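Local coordinates for protein, Family 18 Chitinase (Crocus vernus, PDB 3SIM) that probably hydrolyses chitin as a plant family 18 glycosyl hydrolase built on a TIM barrel, at residues A[50-55]-A[108-113]; A[64-69]-A[116-121]; A[92-97]-A[130-135]; A[184-189]-A[251-256]; A[237-242]-A[270-275]. One frame throughout, in Å; residues are numbered along the deposited sequence.

Contact 1. Residues A[50-55]-A[108-113]. With ACT (acetate ion), chain C.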
# COMPACT_ATOMS: atom_id res chain seq x y z
N GLY A 50 9.56 10.98 12.51
CA GLY A 50 8.15 10.71 12.59
C GLY A 50 7.17 11.88 12.50
O GLY A 50 6.03 11.68 12.72
N LYS A 51 7.63 13.06 12.13
CA LYS A 51 6.73 14.11 11.79
C LYS A 51 6.31 14.05 10.31
O LYS A 51 6.99 14.52 9.49
CB LYS A 51 7.33 15.47 12.15
CG LYS A 51 7.66 15.66 13.60
CD LYS A 51 8.22 16.99 13.88
CE LYS A 51 8.64 17.19 15.26
NZ LYS A 51 7.62 17.32 16.26
N PHE A 52 5.16 13.48 10.04
CA PHE A 52 4.73 13.27 8.68
C PHE A 52 4.32 14.53 7.91
O PHE A 52 3.64 15.33 8.42
CB PHE A 52 3.67 12.19 8.66
CG PHE A 52 4.25 10.84 8.89
CD1 PHE A 52 4.71 10.08 7.82
CD2 PHE A 52 4.46 10.38 10.15
CE1 PHE A 52 5.29 8.87 8.03
CE2 PHE A 52 5.06 9.19 10.36
CZ PHE A 52 5.46 8.42 9.29
N ASN A 53 4.76 14.61 6.69
CA ASN A 53 4.34 15.54 5.68
C ASN A 53 3.62 14.84 4.51
O ASN A 53 3.84 13.72 4.28
CB ASN A 53 5.54 16.35 5.19
CG ASN A 53 5.97 17.41 6.16
OD1 ASN A 53 5.20 18.22 6.55
ND2 ASN A 53 7.19 17.39 6.55
N VAL A 54 2.76 15.57 3.82
CA VAL A 54 1.95 15.10 2.72
C VAL A 54 2.67 15.25 1.36
O VAL A 54 2.93 16.31 1.00
CB VAL A 54 0.59 15.82 2.71
CG1 VAL A 54 -0.12 15.66 1.41
CG2 VAL A 54 -0.28 15.37 3.84
N PHE A 55 3.01 14.18 0.66
CA PHE A 55 3.73 14.30 -0.62
C PHE A 55 2.93 14.08 -1.91
O PHE A 55 3.42 14.25 -2.97
CB PHE A 55 5.04 13.53 -0.60
CG PHE A 55 6.10 14.15 0.26
CD1 PHE A 55 6.14 13.89 1.58
CD2 PHE A 55 7.04 15.00 -0.26
CE1 PHE A 55 7.06 14.45 2.36
CE2 PHE A 55 7.99 15.54 0.53
CZ PHE A 55 8.00 15.28 1.84
N THR A 108 0.71 12.01 16.59
CA THR A 108 0.18 13.36 16.47
C THR A 108 -0.03 13.83 15.02
O THR A 108 -1.09 14.15 14.65
CB THR A 108 1.10 14.35 17.20
OG1 THR A 108 1.17 14.03 18.57
CG2 THR A 108 0.63 15.75 17.00
N SER A 109 0.99 13.71 14.20
CA SER A 109 0.98 14.11 12.81
C SER A 109 0.03 13.33 11.89
O SER A 109 -0.61 13.87 11.11
CB SER A 109 2.43 14.14 12.26
OG SER A 109 3.03 12.93 12.28
N LEU A 110 0.01 12.02 12.00
CA LEU A 110 -0.90 11.12 11.28
C LEU A 110 -2.35 11.22 11.69
O LEU A 110 -3.18 11.20 10.88
CB LEU A 110 -0.38 9.70 11.24
CG LEU A 110 0.90 9.48 10.40
CD1 LEU A 110 1.42 8.12 10.59
CD2 LEU A 110 0.74 9.81 8.96
N THR A 111 -2.61 11.38 12.99
CA THR A 111 -3.95 11.58 13.49
C THR A 111 -4.55 12.84 12.87
O THR A 111 -5.57 12.79 12.33
CB THR A 111 -4.06 11.67 15.04
OG1 THR A 111 -3.87 10.41 15.63
CG2 THR A 111 -5.46 12.16 15.42
N ARG A 112 -3.79 13.92 12.84
CA ARG A 112 -4.19 15.13 12.13
C ARG A 112 -4.46 14.92 10.62
O ARG A 112 -5.45 15.31 10.14
CB ARG A 112 -3.16 16.27 12.29
CG ARG A 112 -3.53 17.54 11.54
CD ARG A 112 -2.46 18.63 11.46
NE ARG A 112 -2.90 19.68 10.60
CZ ARG A 112 -2.71 19.70 9.30
NH1 ARG A 112 -2.03 18.73 8.75
NH2 ARG A 112 -3.18 20.65 8.57
N ILE A 113 -3.56 14.26 9.92
CA ILE A 113 -3.75 14.00 8.51
C ILE A 113 -4.98 13.10 8.24
O ILE A 113 -5.77 13.39 7.40
CB ILE A 113 -2.44 13.43 7.82
CG1 ILE A 113 -1.35 14.49 7.65
CG2 ILE A 113 -2.71 12.83 6.46
CD1 ILE A 113 -0.02 13.99 7.51
C ACT C . 8.35 19.20 9.61
O ACT C . 9.27 19.04 10.45
OXT ACT C . 8.75 19.48 8.45
CH3 ACT C . 6.88 19.05 9.96

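Contact 2. Residues A[64-69]-A[116-121]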
# COMPACT_ATOMS: atom_id res chain seq x y z
N ASP A 64 -12.36 17.26 0.18
CA ASP A 64 -13.60 17.32 -0.58
C ASP A 64 -13.79 16.24 -1.69
O ASP A 64 -14.83 15.72 -1.85
CB ASP A 64 -13.83 18.71 -1.16
CG ASP A 64 -13.91 19.83 -0.11
OD1 ASP A 64 -14.28 19.65 1.04
OD2 ASP A 64 -13.60 20.91 -0.51
N GLN A 65 -12.73 15.96 -2.42
CA GLN A 65 -12.75 14.89 -3.41
C GLN A 65 -13.00 13.48 -2.76
O GLN A 65 -13.73 12.67 -3.27
CB GLN A 65 -11.53 14.88 -4.32
CG GLN A 65 -11.39 16.12 -5.16
CD GLN A 65 -10.76 17.29 -4.45
OE1 GLN A 65 -10.28 17.22 -3.36
NE2 GLN A 65 -10.81 18.37 -5.08
N ILE A 66 -12.38 13.27 -1.61
CA ILE A 66 -12.51 12.05 -0.83
C ILE A 66 -13.96 11.84 -0.34
O ILE A 66 -14.51 10.78 -0.49
CB ILE A 66 -11.48 11.98 0.31
CG1 ILE A 66 -10.05 11.91 -0.22
CG2 ILE A 66 -11.77 10.83 1.20
CD1 ILE A 66 -9.01 12.18 0.74
N SER A 67 -14.55 12.91 0.15
CA SER A 67 -15.93 12.92 0.56
C SER A 67 -16.87 12.65 -0.57
O SER A 67 -17.74 11.89 -0.42
CB SER A 67 -16.32 14.28 1.12
OG SER A 67 -15.98 14.38 2.43
N ALA A 68 -16.65 13.31 -1.69
CA ALA A 68 -17.45 13.08 -2.88
C ALA A 68 -17.38 11.67 -3.47
O ALA A 68 -18.36 11.12 -3.82
CB ALA A 68 -17.14 14.08 -3.90
N ILE A 69 -16.19 11.10 -3.57
CA ILE A 69 -16.05 9.77 -4.09
C ILE A 69 -16.72 8.72 -3.18
O ILE A 69 -17.36 7.86 -3.63
CB ILE A 69 -14.56 9.41 -4.47
CG1 ILE A 69 -14.51 8.25 -5.46
CG2 ILE A 69 -13.80 9.11 -3.26
CD1 ILE A 69 -14.98 8.58 -6.73
N ARG A 116 -8.25 15.02 9.01
CA ARG A 116 -8.41 16.05 8.02
C ARG A 116 -8.83 15.55 6.63
O ARG A 116 -9.66 16.15 6.05
CB ARG A 116 -7.19 16.98 7.91
CG ARG A 116 -7.49 18.30 7.24
CD ARG A 116 -6.29 19.23 7.22
NE ARG A 116 -5.53 19.18 5.99
CZ ARG A 116 -5.92 19.72 4.86
NH1 ARG A 116 -5.20 19.67 3.82
NH2 ARG A 116 -7.05 20.35 4.81
N TYR A 117 -8.27 14.45 6.15
CA TYR A 117 -8.61 13.89 4.85
C TYR A 117 -9.81 12.90 4.89
O TYR A 117 -10.19 12.34 3.89
CB TYR A 117 -7.39 13.30 4.12
CG TYR A 117 -6.39 14.33 3.58
CD1 TYR A 117 -5.50 14.95 4.40
CD2 TYR A 117 -6.34 14.64 2.24
CE1 TYR A 117 -4.59 15.89 3.91
CE2 TYR A 117 -5.45 15.52 1.74
CZ TYR A 117 -4.58 16.16 2.57
OH TYR A 117 -3.72 17.03 2.07
N ASN A 118 -10.41 12.73 6.04
CA ASN A 118 -11.46 11.74 6.20
C ASN A 118 -11.06 10.25 5.90
O ASN A 118 -11.79 9.61 5.27
CB ASN A 118 -12.64 12.02 5.24
CG ASN A 118 -13.02 13.49 5.10
OD1 ASN A 118 -12.91 14.09 4.01
ND2 ASN A 118 -13.45 14.07 6.20
N LEU A 119 -9.88 9.82 6.28
CA LEU A 119 -9.32 8.50 5.95
C LEU A 119 -9.75 7.38 6.88
O LEU A 119 -10.07 7.61 8.01
CB LEU A 119 -7.80 8.58 5.86
CG LEU A 119 -7.14 9.60 4.91
CD1 LEU A 119 -5.61 9.51 4.89
CD2 LEU A 119 -7.74 9.59 3.53
N ASP A 120 -9.70 6.16 6.38
CA ASP A 120 -10.14 4.96 7.05
C ASP A 120 -9.05 3.96 7.50
O ASP A 120 -9.30 3.06 8.28
CB ASP A 120 -11.11 4.25 6.12
CG ASP A 120 -12.19 5.17 5.62
OD1 ASP A 120 -13.07 5.46 6.42
OD2 ASP A 120 -12.09 5.59 4.45
N GLY A 121 -7.87 4.13 6.97
CA GLY A 121 -6.76 3.25 7.16
C GLY A 121 -5.36 3.75 6.84
O GLY A 121 -5.20 4.80 6.33

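Contact 3. Residues A[92-97]-A[130-135]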
# COMPACT_ATOMS: atom_id res chain seq x y z
N VAL A 92 14.35 7.29 0.72
CA VAL A 92 13.66 7.26 2.00
C VAL A 92 14.14 6.09 2.90
O VAL A 92 13.86 4.94 2.69
CB VAL A 92 12.10 7.28 1.86
CG1 VAL A 92 11.45 7.13 3.14
CG2 VAL A 92 11.63 8.52 1.16
N GLN A 93 14.88 6.49 3.91
CA GLN A 93 15.45 5.63 4.93
C GLN A 93 14.64 5.72 6.21
O GLN A 93 14.49 6.82 6.71
CB GLN A 93 16.91 6.01 5.22
CG GLN A 93 17.89 5.84 4.04
CD GLN A 93 18.37 4.44 3.82
OE1 GLN A 93 19.02 4.19 2.84
NE2 GLN A 93 18.01 3.53 4.69
N PHE A 94 14.14 4.60 6.73
CA PHE A 94 13.52 4.62 8.05
C PHE A 94 14.55 4.97 9.12
O PHE A 94 15.53 4.33 9.24
CB PHE A 94 12.83 3.31 8.47
CG PHE A 94 11.99 3.42 9.71
CD1 PHE A 94 10.68 3.75 9.63
CD2 PHE A 94 12.52 3.26 10.96
CE1 PHE A 94 9.94 3.89 10.75
CE2 PHE A 94 11.73 3.40 12.07
CZ PHE A 94 10.46 3.72 11.94
N GLN A 95 14.25 6.01 9.87
CA GLN A 95 15.10 6.50 10.92
C GLN A 95 14.33 6.95 12.15
O GLN A 95 13.50 7.80 12.03
CB GLN A 95 15.93 7.68 10.42
CG GLN A 95 16.53 7.58 9.06
CD GLN A 95 17.44 8.72 8.74
OE1 GLN A 95 18.25 9.08 9.53
NE2 GLN A 95 17.29 9.27 7.59
N ALA A 96 14.65 6.38 13.31
CA ALA A 96 14.12 6.81 14.59
C ALA A 96 15.19 7.25 15.60
O ALA A 96 16.14 6.55 15.84
CB ALA A 96 13.25 5.79 15.19
N ALA A 97 15.05 8.44 16.15
CA ALA A 97 15.91 8.93 17.21
C ALA A 97 15.76 8.16 18.55
O ALA A 97 16.71 7.89 19.20
CB ALA A 97 15.79 10.38 17.39
N GLN A 130 18.90 0.98 6.11
CA GLN A 130 20.32 1.11 6.33
C GLN A 130 20.72 1.93 7.56
O GLN A 130 21.80 1.86 7.99
CB GLN A 130 21.03 1.64 5.10
CG GLN A 130 21.29 0.69 4.03
CD GLN A 130 21.76 1.38 2.77
OE1 GLN A 130 22.92 1.46 2.53
NE2 GLN A 130 20.86 1.83 1.97
N ASN A 131 19.82 2.72 8.09
CA ASN A 131 20.04 3.51 9.30
C ASN A 131 19.17 3.09 10.52
O ASN A 131 18.95 3.88 11.39
CB ASN A 131 19.87 5.01 9.01
CG ASN A 131 20.74 5.50 7.87
OD1 ASN A 131 21.90 5.33 7.89
ND2 ASN A 131 20.15 6.05 6.89
N THR A 132 18.67 1.87 10.51
CA THR A 132 17.81 1.30 11.51
C THR A 132 18.06 -0.19 11.73
O THR A 132 18.94 -0.74 11.17
CB THR A 132 16.30 1.55 11.21
OG1 THR A 132 15.58 1.50 12.42
CG2 THR A 132 15.74 0.55 10.18
N ASP A 133 17.27 -0.80 12.58
CA ASP A 133 17.28 -2.22 12.83
C ASP A 133 15.85 -2.72 12.90
O ASP A 133 14.97 -1.94 13.13
CB ASP A 133 18.06 -2.58 14.09
CG ASP A 133 17.40 -2.09 15.35
OD1 ASP A 133 16.51 -2.74 15.81
OD2 ASP A 133 17.77 -1.06 15.86
N LYS A 134 15.67 -4.03 12.71
CA LYS A 134 14.36 -4.67 12.57
C LYS A 134 13.46 -4.52 13.80
O LYS A 134 12.29 -4.37 13.66
CB LYS A 134 14.45 -6.14 12.15
CG LYS A 134 15.20 -7.08 13.09
CD LYS A 134 15.60 -8.39 12.47
CE LYS A 134 16.46 -9.24 13.39
NZ LYS A 134 16.89 -10.47 12.80
N ASN A 135 14.04 -4.62 14.97
CA ASN A 135 13.26 -4.46 16.19
C ASN A 135 12.70 -3.04 16.42
O ASN A 135 11.59 -2.89 16.82
CB ASN A 135 14.00 -5.04 17.39
CG ASN A 135 14.14 -6.55 17.31
OD1 ASN A 135 13.29 -7.23 16.85
ND2 ASN A 135 15.22 -7.03 17.73

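Contact 4. Residues A[184-189]-A[251-256]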
# COMPACT_ATOMS: atom_id res chain seq x y z
N ASN A 184 -0.29 -6.57 1.20
CA ASN A 184 -0.19 -6.25 -0.17
C ASN A 184 1.22 -6.53 -0.72
O ASN A 184 1.99 -5.63 -0.93
CB ASN A 184 -0.68 -4.84 -0.47
CG ASN A 184 -2.06 -4.52 0.13
OD1 ASN A 184 -2.97 -5.32 0.16
ND2 ASN A 184 -2.19 -3.32 0.53
N TYR A 185 1.50 -7.81 -0.95
CA TYR A 185 2.83 -8.26 -1.33
C TYR A 185 3.10 -7.77 -2.73
O TYR A 185 2.27 -7.77 -3.53
CB TYR A 185 3.02 -9.78 -1.23
CG TYR A 185 4.40 -10.25 -0.97
CD1 TYR A 185 5.21 -10.72 -1.98
CD2 TYR A 185 4.90 -10.27 0.30
CE1 TYR A 185 6.48 -11.20 -1.74
CE2 TYR A 185 6.15 -10.70 0.57
CZ TYR A 185 6.96 -11.16 -0.46
OH TYR A 185 8.22 -11.55 -0.20
N GLN A 186 4.29 -7.24 -2.91
CA GLN A 186 4.74 -6.58 -4.11
C GLN A 186 5.39 -7.62 -5.10
O GLN A 186 6.58 -7.75 -5.22
CB GLN A 186 5.60 -5.34 -3.77
CG GLN A 186 4.96 -4.19 -2.99
CD GLN A 186 5.78 -2.88 -3.06
OE1 GLN A 186 6.10 -2.29 -2.07
NE2 GLN A 186 6.10 -2.49 -4.25
N PHE A 187 4.54 -8.35 -5.78
CA PHE A 187 4.96 -9.37 -6.72
C PHE A 187 5.73 -8.77 -7.93
O PHE A 187 6.49 -9.43 -8.54
CB PHE A 187 3.83 -10.36 -7.10
CG PHE A 187 3.41 -11.29 -5.98
CD1 PHE A 187 4.04 -12.48 -5.77
CD2 PHE A 187 2.39 -10.96 -5.15
CE1 PHE A 187 3.65 -13.29 -4.75
CE2 PHE A 187 2.02 -11.76 -4.16
CZ PHE A 187 2.65 -12.92 -3.94
N LYS A 188 5.57 -7.49 -8.18
CA LYS A 188 6.32 -6.85 -9.25
C LYS A 188 7.85 -6.84 -9.00
O LYS A 188 8.60 -6.66 -9.87
CB LYS A 188 5.74 -5.50 -9.68
CG LYS A 188 5.52 -4.51 -8.62
CD LYS A 188 4.18 -4.74 -7.89
CE LYS A 188 3.89 -3.69 -6.87
NZ LYS A 188 4.83 -2.75 -6.95
N ALA A 189 8.25 -7.14 -7.79
CA ALA A 189 9.63 -7.28 -7.40
C ALA A 189 10.42 -8.43 -8.05
O ALA A 189 11.57 -8.34 -8.21
CB ALA A 189 9.80 -7.25 -5.92
N ALA A 251 -4.10 -6.07 -5.64
CA ALA A 251 -3.56 -4.72 -5.48
C ALA A 251 -2.83 -4.16 -6.75
O ALA A 251 -2.02 -4.80 -7.36
CB ALA A 251 -2.65 -4.70 -4.33
N VAL A 252 -3.09 -2.94 -7.08
CA VAL A 252 -2.52 -2.34 -8.25
C VAL A 252 -1.63 -1.06 -7.99
O VAL A 252 -2.04 -0.19 -7.28
CB VAL A 252 -3.62 -2.06 -9.28
CG1 VAL A 252 -3.07 -1.37 -10.50
CG2 VAL A 252 -4.42 -3.28 -9.64
N TRP A 253 -0.44 -1.00 -8.56
CA TRP A 253 0.50 0.12 -8.56
C TRP A 253 0.65 0.65 -10.03
O TRP A 253 1.25 0.04 -10.82
CB TRP A 253 1.85 -0.34 -7.97
CG TRP A 253 2.00 -0.38 -6.47
CD1 TRP A 253 2.43 0.61 -5.67
CD2 TRP A 253 1.74 -1.49 -5.60
NE1 TRP A 253 2.42 0.23 -4.39
CE2 TRP A 253 2.02 -1.07 -4.31
CE3 TRP A 253 1.30 -2.79 -5.80
CZ2 TRP A 253 1.87 -1.90 -3.22
CZ3 TRP A 253 1.15 -3.59 -4.71
CH2 TRP A 253 1.44 -3.15 -3.44
N THR A 254 0.04 1.75 -10.40
CA THR A 254 -0.73 2.66 -9.60
C THR A 254 -1.75 3.31 -10.56
O THR A 254 -1.64 3.16 -11.75
CB THR A 254 0.15 3.84 -9.01
OG1 THR A 254 0.56 4.69 -10.06
CG2 THR A 254 1.35 3.36 -8.18
N ALA A 255 -2.71 4.07 -10.05
CA ALA A 255 -3.67 4.76 -10.93
C ALA A 255 -2.92 5.75 -11.89
O ALA A 255 -3.27 5.95 -13.00
CB ALA A 255 -4.71 5.45 -10.13
N ASP A 256 -1.86 6.31 -11.37
CA ASP A 256 -1.09 7.29 -12.05
C ASP A 256 -0.43 6.73 -13.33
O ASP A 256 -0.47 7.36 -14.31
CB ASP A 256 -0.13 7.94 -11.08
CG ASP A 256 -0.84 8.54 -9.88
OD1 ASP A 256 -1.19 7.85 -8.97
OD2 ASP A 256 -1.12 9.68 -9.94

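Contact 5. Residues A[237-242]-A[270-275]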
# COMPACT_ATOMS: atom_id res chain seq x y z
N ALA A 237 -2.71 -17.55 -13.24
CA ALA A 237 -2.30 -17.74 -11.87
C ALA A 237 -3.42 -17.30 -10.90
O ALA A 237 -3.72 -17.97 -9.99
CB ALA A 237 -1.05 -17.00 -11.62
N ALA A 238 -4.04 -16.18 -11.17
CA ALA A 238 -5.10 -15.67 -10.33
C ALA A 238 -6.29 -16.64 -10.32
O ALA A 238 -6.88 -16.86 -9.32
CB ALA A 238 -5.51 -14.37 -10.72
N THR A 239 -6.55 -17.21 -11.47
CA THR A 239 -7.60 -18.20 -11.61
C THR A 239 -7.37 -19.48 -10.78
O THR A 239 -8.24 -19.89 -10.13
CB THR A 239 -7.93 -18.52 -13.09
OG1 THR A 239 -8.50 -17.40 -13.70
CG2 THR A 239 -8.89 -19.67 -13.22
N SER A 240 -6.15 -20.01 -10.77
CA SER A 240 -5.80 -21.14 -9.94
C SER A 240 -5.97 -20.80 -8.45
O SER A 240 -6.53 -21.58 -7.72
CB SER A 240 -4.37 -21.61 -10.17
OG SER A 240 -4.18 -22.10 -11.44
N LEU A 241 -5.52 -19.62 -8.06
CA LEU A 241 -5.71 -19.18 -6.72
C LEU A 241 -7.19 -19.07 -6.34
O LEU A 241 -7.54 -19.51 -5.31
CB LEU A 241 -4.93 -17.91 -6.46
CG LEU A 241 -3.41 -17.98 -6.41
CD1 LEU A 241 -2.75 -16.67 -6.10
CD2 LEU A 241 -2.91 -19.08 -5.53
N LYS A 242 -8.01 -18.53 -7.22
CA LYS A 242 -9.42 -18.40 -6.98
C LYS A 242 -10.14 -19.78 -6.76
O LYS A 242 -10.81 -19.93 -5.80
CB LYS A 242 -10.06 -17.59 -8.09
CG LYS A 242 -11.44 -17.04 -7.83
CD LYS A 242 -11.86 -16.12 -8.95
CE LYS A 242 -13.32 -15.79 -8.89
NZ LYS A 242 -13.86 -15.26 -10.12
N GLN A 270 -11.13 -6.08 -11.52
CA GLN A 270 -12.36 -6.00 -10.78
C GLN A 270 -13.47 -6.96 -11.29
O GLN A 270 -14.06 -7.64 -10.51
CB GLN A 270 -12.86 -4.55 -10.70
CG GLN A 270 -12.07 -3.63 -9.81
CD GLN A 270 -12.49 -2.19 -9.91
OE1 GLN A 270 -11.98 -1.47 -10.70
NE2 GLN A 270 -13.40 -1.81 -9.11
N ALA A 271 -13.64 -7.02 -12.59
CA ALA A 271 -14.54 -7.96 -13.26
C ALA A 271 -14.16 -9.39 -12.96
O ALA A 271 -14.99 -10.14 -12.64
CB ALA A 271 -14.60 -7.75 -14.71
N PHE A 272 -12.87 -9.68 -12.97
CA PHE A 272 -12.36 -10.99 -12.63
C PHE A 272 -12.75 -11.33 -11.17
O PHE A 272 -13.18 -12.36 -10.94
CB PHE A 272 -10.84 -11.13 -12.84
CG PHE A 272 -10.26 -12.43 -12.31
CD1 PHE A 272 -10.35 -13.58 -13.02
CD2 PHE A 272 -9.68 -12.51 -11.07
CE1 PHE A 272 -9.89 -14.72 -12.53
CE2 PHE A 272 -9.20 -13.67 -10.60
CZ PHE A 272 -9.31 -14.78 -11.34
N LEU A 273 -12.59 -10.42 -10.24
CA LEU A 273 -12.84 -10.68 -8.83
C LEU A 273 -14.30 -11.11 -8.53
O LEU A 273 -14.57 -11.99 -7.79
CB LEU A 273 -12.42 -9.50 -7.98
CG LEU A 273 -10.92 -9.47 -7.71
CD1 LEU A 273 -10.49 -8.15 -7.30
CD2 LEU A 273 -10.43 -10.57 -6.77
N VAL A 274 -15.19 -10.44 -9.19
CA VAL A 274 -16.59 -10.50 -8.97
C VAL A 274 -17.32 -11.65 -9.73
O VAL A 274 -18.40 -11.94 -9.41
CB VAL A 274 -17.05 -9.06 -9.28
CG1 VAL A 274 -17.93 -8.90 -10.40
CG2 VAL A 274 -17.19 -8.21 -8.11
N SER A 275 -16.66 -12.28 -10.70
CA SER A 275 -17.20 -13.34 -11.54
C SER A 275 -17.39 -14.73 -10.89
O SER A 275 -16.74 -15.02 -9.95
CB SER A 275 -16.37 -13.47 -12.80
OG SER A 275 -15.10 -13.98 -12.55
OXT SER A 275 -18.21 -15.53 -11.34

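Contact 1. Residues A[50-55]-A[108-113]
Phe52, just before the short strand 53-54, and Val54 within it lie against Ser109, Leu110 and Ile113 of helix 99-116, one of the outer helices of the TIM barrel; strand 53-54 itself pairs antiparallel with barrel strand 28-37. At Ser109, the first helix residue to touch, OG accepts from the backbone N of Phe52 at 3.1 Å with an N-H...O angle of 166°, a nearly straight bond. The hydroxyl sits between its own backbone N and carbonyl carbon (chi1 63°), within reach of the carbonyl O of Asn105, to which it is also hydrogen-bonded. It therefore links the helix backbone to the incoming chain, and Ser109 OG lies in the plane of the Phe52 ring, 3.6 Å from Phe52 CD2. Leu110 comes next, and its CD1 lies over a face of that ring, 4.1 Å from the Phe52 centroid and 24° off the normal, a CH-pi contact; Leu110 CD2 is 3.7 Å from Phe52 CG. Leu82 of strand 76-83 touches both side chains, tying the pair to the barrel wall. Away from the helix, Asn53 ND2 donates to an acetate ion, probably from the crystallisation liquor. One turn after Ser109, Ile113 extends CD1 to Val54 CG2, 3.9 Å apart as the two side chains pass in opposite directions.

Contact 2. Residues A[64-69]-A[116-121]
Ile66 of helix 63-72 projects across the end of helix 99-116, crossing Tyr117 at a slant and bringing its CD1 in at the ring edge, within the ring plane. From there Ile66 CD1 lies 3.9 Å from Tyr117 CB, and on the other residue it meets, Leu119, it is 4.0 Å from Leu119 CD2. The CG1 branch runs beside the Ile66 backbone N (chi1 -64°, chi2 165°), which carries CD1 outward to all of these atoms. Both branches pack on one carbonyl oxygen, Ile66 CD1 at 3.4 Å and Ile66 CG2 at 3.5 Å from Tyr117 O. Helix 99-116 ends here in a Schellman motif: Asn118 has a positive phi of 60°, and the chain then turns toward strand 121-125. Asn118 CB approaches Ile66 CG2 at 4.3 Å, and the Asn118 carbonyl O accepts from Lys70, one turn farther along helix 63-72. Val78 of strand 76-83 touches Ile66 and Leu119 alike, placing the contact at a helix-to-strand turn of the barrel. In chemical terms Ile66 makes an apolar junction, its methyl groups set against the Tyr117 carbonyl and the carbon atoms of Tyr117 and Leu119, while the bond from Lys70 to Asn118 O adds a polar tie beside it.

Contact 3. Residues A[92-97]-A[130-135]
Two loop backbones converge at Gln95 and Thr132, whose CA atoms are 5.9 Å apart, the nearest such pair across the contact. Segment 92-97 follows the small hairpin of strands 86-87 and 90-91, and segment 130-135 comes after strand 121-125 and enters helix 134-150; both thus belong to connections leaving the C-terminal ends of barrel strands, the side where TIM-barrel enzymes carry their active sites. The carbonyl of Phe94 meets a side chain, with Phe94 O 3.5 Å from Thr132 CB. The Thr132 hydroxyl lies opposite its backbone N (chi1 -156°) and reaches the edge of the Phe94 ring, near its plane, with Thr132 OG1 3.8 Å from Phe94 CD2. Phe94 is further enclosed by edge-to-face partners, Tyr126 and Phe137. Gln93 bends at chi2 (-80°) to bring its amide beside Gln130; the two amide planes are turned 64° apart. Across the Gln93 stem lies Asn131, at about a right angle, with Asn131 ND2 3.6 Å from Gln93 CG. The aliphatic part of Gln95 also meets Asn131, Gln95 CG lying 4.2 Å from Asn131 CB. At its far end, Gln95 NE2 is hydrogen-bonded to Tyr39 OH. A glycerol, probably from the crystallisation liquor, hydrogen-bonds to Thr132 OG1 and Asn131 O. The chemistry is that of a seam with two characters: polar side chains gather at the surface, while the buried Phe94 ring supplies the apolar side.

Contact 4. Residues A[184-189]-A[251-256]
Trp253, whose indole is overlain by Gln186, is joined to Thr254 by a cis peptide bond, rare where no proline follows. Its CG lies beside the backbone N (chi1 -81°), a setting that swings the indole from the end of strand 250-253 toward segment 184-189. Gln186 crosses the indole at about a right angle: Gln186 CG is 4.1 Å from the centroid of the six-membered ring of Trp253, an off-centre CH-pi contact, and the amide plane is stacked only 17° from the ring plane. Lys188 NZ is modelled over the same face, 3.9 Å from the centroid of the five-membered ring of Trp253 and 29° off its normal, in cation-pi position; because the neighbouring CE is placed impossibly close to the indole, the exact pose of this lysine is doubtful. Asn184 approaches from the rim, Asn184 O lying 3.6 Å from Trp253 CH2 and near the ring plane, while Asn184 CB is 4.0 Å from the same carbon. Beside it, Asn184 CB and Ala251 CB meet at 4.3 Å. The Asn184 amide is hydrogen-bonded at both ends, OD1 to His182 and ND2 to Tyr6 OH, and Tyr6 also stacks on the tryptophan. Gln186 touches Glu127, the last residue of the family's DxxDxDxE signature. A tryptophan at the end of the last barrel strand, followed by a cis peptide, is characteristic of family 18 chitinases, in whose relatives it floors the sugar-binding cleft; the arrangement here is consistent with that role.

Contact 5. Residues A[237-242]-A[270-275]
Lys242 NZ grips the end of the chain with two hydrogen bonds, to Phe272 O at 3.1 Å and to Ser275 O of the C-terminal carboxylate at 2.9 Å. It meets the Phe272 carbonyl almost head-on, with a C=O...N angle of 170°, but stands above the plane of the Ser275 group. Phe272 O has a second donor in Ser275 OG, 3.0 Å away, which folds the terminal residue back onto the helix. The lysine reaches this far because its chain is extended throughout, with CG opposite the backbone N (chi1 -164°); the carboxylate and the accepting helix end would probably stabilise its positive charge. Helices 230-243 and 264-274, which carry these groups, are neighbours on the outside of the TIM barrel, each following one of the adjacent strands 215-220 and 250-253; the axes of the short segments approach to 11.5 Å at a crossing angle of -23°. Between them lies the Phe272 ring. Lys242 NZ stands over one face in a cation-pi contact, 4.7 Å from the Phe272 centroid, while Lys242 CD is 3.7 Å from Phe272 CZ. Ala238 CB packs against Phe272 CE2 at 3.8 Å. At the ring edge, near its plane, comes Thr239 OG1, a hydroxyl whose hydrogen bond goes to Phe235 O, and Leu247 touches Phe272 from the loop before strand 250-253.

How the contacts relate
From the N terminus, segments 50-55, 64-69 and 92-97 find their partners at 108-113, 116-121 and 130-135 in the same order, so contacts 1, 2 and 3 all cross and none nests. Contact 1 joins strand 53-54 to helix 99-116, contact 2 joins helix 63-72 to the turn before strand 121-125, and contact 3 joins two loops on the C-terminal side of the barrel strands. Contacts 1 and 2 touch, with Val54 CG1 3.9 Å from Tyr117 OH. Only after contact 3 closes does 184-189 open contact 4, which joins strand ends near the chain's centre, closes at 251-256 and crosses contact 5. Contact 5 joins helix 230-243 to the C-terminal helix 264-274.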